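PDB 3LW9: invasion protein InvA from Salmonella enterica subsp. enterica serovar Typhimurium, which is an inner-membrane component of the type III secretion export apparatus, involved in invasion of intestinal epithelial cells, and is represented here by part of its cytoplasmic domain. Local coordinates for residues 49-54 / 68-73. The protein carries 2 engineered substitutions. Residues are numbered along the deposited sequence; the frame is centred on the assembly and turned at random.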
ATOM      1  N   LEU A  49      -1.539 -17.260  -7.765  1.00 50.10           N
ATOM      2  CA  LEU A  49      -1.953 -15.964  -7.340  1.00 47.95           C
ATOM      3  C   LEU A  49      -3.301 -15.643  -7.947  1.00 47.73           C
ATOM      4  O   LEU A  49      -3.453 -15.580  -9.171  1.00 48.17           O
ATOM      5  CB  LEU A  49      -0.913 -14.932  -7.781  1.00 46.10           C
ATOM      6  CG  LEU A  49      -0.873 -13.673  -6.975  1.00 43.30           C
ATOM      7  CD1 LEU A  49      -0.675 -14.027  -5.491  1.00 41.60           C
ATOM      8  CD2 LEU A  49       0.245 -12.769  -7.540  1.00 40.01           C
ATOM      9  N   ASP A  50      -4.288 -15.457  -7.087  1.00 47.72           N
ATOM     10  CA  ASP A  50      -5.610 -15.075  -7.541  1.00 47.63           C
ATOM     11  C   ASP A  50      -5.579 -13.713  -8.189  1.00 43.83           C
ATOM     12  O   ASP A  50      -4.598 -12.950  -8.080  1.00 41.92           O
ATOM     13  CB  ASP A  50      -6.619 -15.060  -6.389  1.00 48.86           C
ATOM     14  CG  ASP A  50      -6.704 -16.393  -5.664  1.00 55.08           C
ATOM     15  OD1 ASP A  50      -5.846 -17.279  -5.901  1.00 58.70           O
ATOM     16  OD2 ASP A  50      -7.648 -16.559  -4.861  1.00 61.51           O
ATOM     17  N   ASP A  51      -6.679 -13.399  -8.848  1.00 42.23           N
ATOM     18  CA  ASP A  51      -6.780 -12.155  -9.527  1.00 40.58           C
ATOM     19  C   ASP A  51      -6.877 -11.069  -8.444  1.00 38.52           C
ATOM     20  O   ASP A  51      -7.212 -11.329  -7.280  1.00 40.65           O
ATOM     21  CB  ASP A  51      -7.985 -12.117 -10.449  1.00 41.02           C
ATOM     22  CG  ASP A  51      -7.897 -11.009 -11.467  1.00 42.38           C
ATOM     23  OD1 ASP A  51      -6.880 -10.246 -11.471  1.00 46.27           O
ATOM     24  OD2 ASP A  51      -8.874 -10.839 -12.224  1.00 44.42           O
ATOM     25  N   ASN A  52      -6.527  -9.870  -8.812  1.00 36.33           N
ATOM     26  CA  ASN A  52      -6.680  -8.743  -7.888  1.00 34.26           C
ATOM     27  C   ASN A  52      -5.730  -8.781  -6.671  1.00 34.49           C
ATOM     28  O   ASN A  52      -5.922  -8.063  -5.694  1.00 33.02           O
ATOM     29  CB  ASN A  52      -8.161  -8.597  -7.488  1.00 34.89           C
ATOM     30  CG  ASN A  52      -9.087  -8.445  -8.703  1.00 33.94           C
ATOM     31  OD1 ASN A  52      -8.848  -7.647  -9.640  1.00 30.97           O
ATOM     32  ND2 ASN A  52     -10.143  -9.209  -8.699  1.00 33.45           N
ATOM     33  N   SER A  53      -4.675  -9.598  -6.761  1.00 35.61           N
ATOM     34  CA  SER A  53      -3.688  -9.753  -5.691  1.00 36.25           C
ATOM     35  C   SER A  53      -2.307  -9.486  -6.262  1.00 34.95           C
ATOM     36  O   SER A  53      -2.030  -9.913  -7.397  1.00 35.32           O
ATOM     37  CB  SER A  53      -3.747 -11.152  -5.099  1.00 38.19           C
ATOM     38  OG  SER A  53      -5.045 -11.493  -4.675  1.00 43.58           O
ATOM     39  N   ILE A  54      -1.478  -8.741  -5.513  1.00 33.47           N
ATOM     40  CA  ILE A  54      -0.085  -8.447  -5.850  1.00 33.36           C
ATOM     41  C   ILE A  54       0.801  -8.699  -4.609  1.00 33.31           C
ATOM     42  O   ILE A  54       0.432  -8.343  -3.461  1.00 32.61           O
ATOM     43  CB  ILE A  54       0.114  -6.984  -6.298  1.00 33.76           C
ATOM     44  CG1 ILE A  54      -0.790  -6.613  -7.472  1.00 32.71           C
ATOM     45  CG2 ILE A  54       1.625  -6.686  -6.608  1.00 32.76           C
ATOM     46  CD1 ILE A  54      -0.070  -6.472  -8.783  1.00 41.52           C
ATOM     47  N   VAL A  68      -5.906  -5.243  -5.035  1.00 29.56           N
ATOM     48  CA  VAL A  68      -6.219  -4.115  -5.898  1.00 29.91           C
ATOM     49  C   VAL A  68      -7.122  -4.689  -6.949  1.00 29.66           C
ATOM     50  O   VAL A  68      -6.793  -5.722  -7.561  1.00 30.25           O
ATOM     51  CB  VAL A  68      -4.936  -3.476  -6.481  1.00 31.27           C
ATOM     52  CG1 VAL A  68      -5.240  -2.771  -7.784  1.00 33.27           C
ATOM     53  CG2 VAL A  68      -4.338  -2.516  -5.465  1.00 32.89           C
ATOM     54  N   TYR A  69      -8.288  -4.076  -7.151  1.00 28.52           N
ATOM     55  CA  TYR A  69      -9.222  -4.576  -8.142  1.00 27.86           C
ATOM     56  C   TYR A  69      -8.976  -3.894  -9.477  1.00 27.98           C
ATOM     57  O   TYR A  69      -9.456  -2.767  -9.744  1.00 27.87           O
ATOM     58  CB  TYR A  69     -10.700  -4.367  -7.682  1.00 28.66           C
ATOM     59  CG  TYR A  69     -11.087  -5.292  -6.554  1.00 29.43           C
ATOM     60  CD1 TYR A  69     -11.546  -6.572  -6.826  1.00 34.14           C
ATOM     61  CD2 TYR A  69     -10.973  -4.915  -5.221  1.00 29.55           C
ATOM     62  CE1 TYR A  69     -11.869  -7.430  -5.844  1.00 33.28           C
ATOM     63  CE2 TYR A  69     -11.301  -5.804  -4.186  1.00 30.58           C
ATOM     64  CZ  TYR A  69     -11.751  -7.055  -4.528  1.00 35.52           C
ATOM     65  OH  TYR A  69     -12.087  -7.963  -3.578  1.00 40.27           O
ATOM     66  N   PHE A  70      -8.263  -4.610 -10.335  1.00 28.89           N
ATOM     67  CA  PHE A  70      -7.800  -4.071 -11.592  1.00 28.58           C
ATOM     68  C   PHE A  70      -8.893  -3.511 -12.450  1.00 28.97           C
ATOM     69  O   PHE A  70      -8.652  -2.575 -13.214  1.00 28.60           O
ATOM     70  CB  PHE A  70      -7.020  -5.148 -12.358  1.00 29.59           C
ATOM     71  CG  PHE A  70      -5.747  -5.520 -11.700  1.00 30.55           C
ATOM     72  CD1 PHE A  70      -4.668  -4.637 -11.675  1.00 33.79           C
ATOM     73  CD2 PHE A  70      -5.616  -6.761 -11.083  1.00 31.69           C
ATOM     74  CE1 PHE A  70      -3.504  -5.001 -11.047  1.00 35.01           C
ATOM     75  CE2 PHE A  70      -4.437  -7.125 -10.479  1.00 33.91           C
ATOM     76  CZ  PHE A  70      -3.391  -6.243 -10.443  1.00 32.22           C
ATOM     77  N   ASP A  71     -10.107  -4.061 -12.367  1.00 28.72           N
ATOM     78  CA  ASP A  71     -11.121  -3.543 -13.263  1.00 29.30           C
ATOM     79  C   ASP A  71     -12.022  -2.509 -12.585  1.00 27.94           C
ATOM     80  O   ASP A  71     -12.908  -1.977 -13.208  1.00 29.28           O
ATOM     81  CB  ASP A  71     -11.941  -4.667 -13.842  1.00 30.90           C
ATOM     82  CG  ASP A  71     -11.096  -5.641 -14.646  1.00 35.45           C
ATOM     83  OD1 ASP A  71     -10.154  -5.171 -15.304  1.00 33.97           O
ATOM     84  OD2 ASP A  71     -11.395  -6.862 -14.630  1.00 37.14           O
ATOM     85  N   LEU A  72     -11.742  -2.190 -11.332  1.00 37.00           N
ATOM     86  CA  LEU A  72     -12.595  -1.282 -10.566  1.00 34.00           C
ATOM     87  C   LEU A  72     -11.853   0.019 -10.244  1.00 33.73           C
ATOM     88  O   LEU A  72     -10.709   0.192 -10.620  1.00 35.12           O
ATOM     89  CB  LEU A  72     -13.036  -1.979  -9.288  1.00 29.99           C
ATOM     90  CG  LEU A  72     -13.852  -3.270  -9.469  1.00 31.80           C
ATOM     91  CD1 LEU A  72     -14.313  -3.732  -8.072  1.00 31.55           C
ATOM     92  CD2 LEU A  72     -15.151  -3.155 -10.372  1.00 31.15           C
HETATM   93  N   MSE A  73     -12.548   0.909  -9.548  1.00 31.96           N
HETATM   94  CA  MSE A  73     -12.015   2.189  -9.080  1.00 33.53           C
HETATM   95  C   MSE A  73     -12.190   2.289  -7.590  1.00 29.45           C
HETATM   96  O   MSE A  73     -13.271   1.960  -7.041  1.00 28.87           O
HETATM   97  CB  MSE A  73     -12.772   3.371  -9.701  1.00 35.62           C
HETATM   98  CG  MSE A  73     -12.995   3.300 -11.173  1.00 42.64           C
HETATM   99 SE   MSE A  73     -11.412   3.897 -12.059  1.00 59.52          SE
HETATM  100  CE  MSE A  73     -11.306   5.750 -11.416  1.00 49.07           C
TER
HETATM  101  O   HOH W   1     -10.975  -6.225 -10.747  1.00 18.98           O
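Two beta turns meet where N52, third in a type II turn (D50 to S53), faces V68, Y69 and F70, the latter two opening a type I turn that ends at L72. N52 suits its place twice over: asparagine tolerates the positive phi of that position, and its amide reaches the second turn. The backbone V68 N donates to N52 O at 2.9 Å from above the carbonyl plane, extending the pairing of the two strands by one bond. With CG beside its own backbone N (chi1 -56°), N52 turns OD1 to the F70 N, which donates at 3.2 Å, tilted 29° from the amide plane. A water also donates to OD1 and accepts from D71 N, so two donors grip this oxygen and probably fix the amide's rotation. N52 ND2 lies 3.5 Å from Y69 CD1, amide and ring planes 44° apart. The C-H edge of F70, slightly positive, probably suits D51 OD1, 3.7 Å from F70 CD2, and offers I54 CD1 an apolar surface in plane at F70 CZ, also at 3.7 Å. Both D51 and D71 form salt bridges with R13, whose positive charge probably offsets their mutual repulsion. The contact ties the start of strand 53-58 to the connection from 61-67 into strand 73-75 of the second sheet; I54 packs against strand 5-9 and helix 120-151, and Y69 meets W101 edge-to-face.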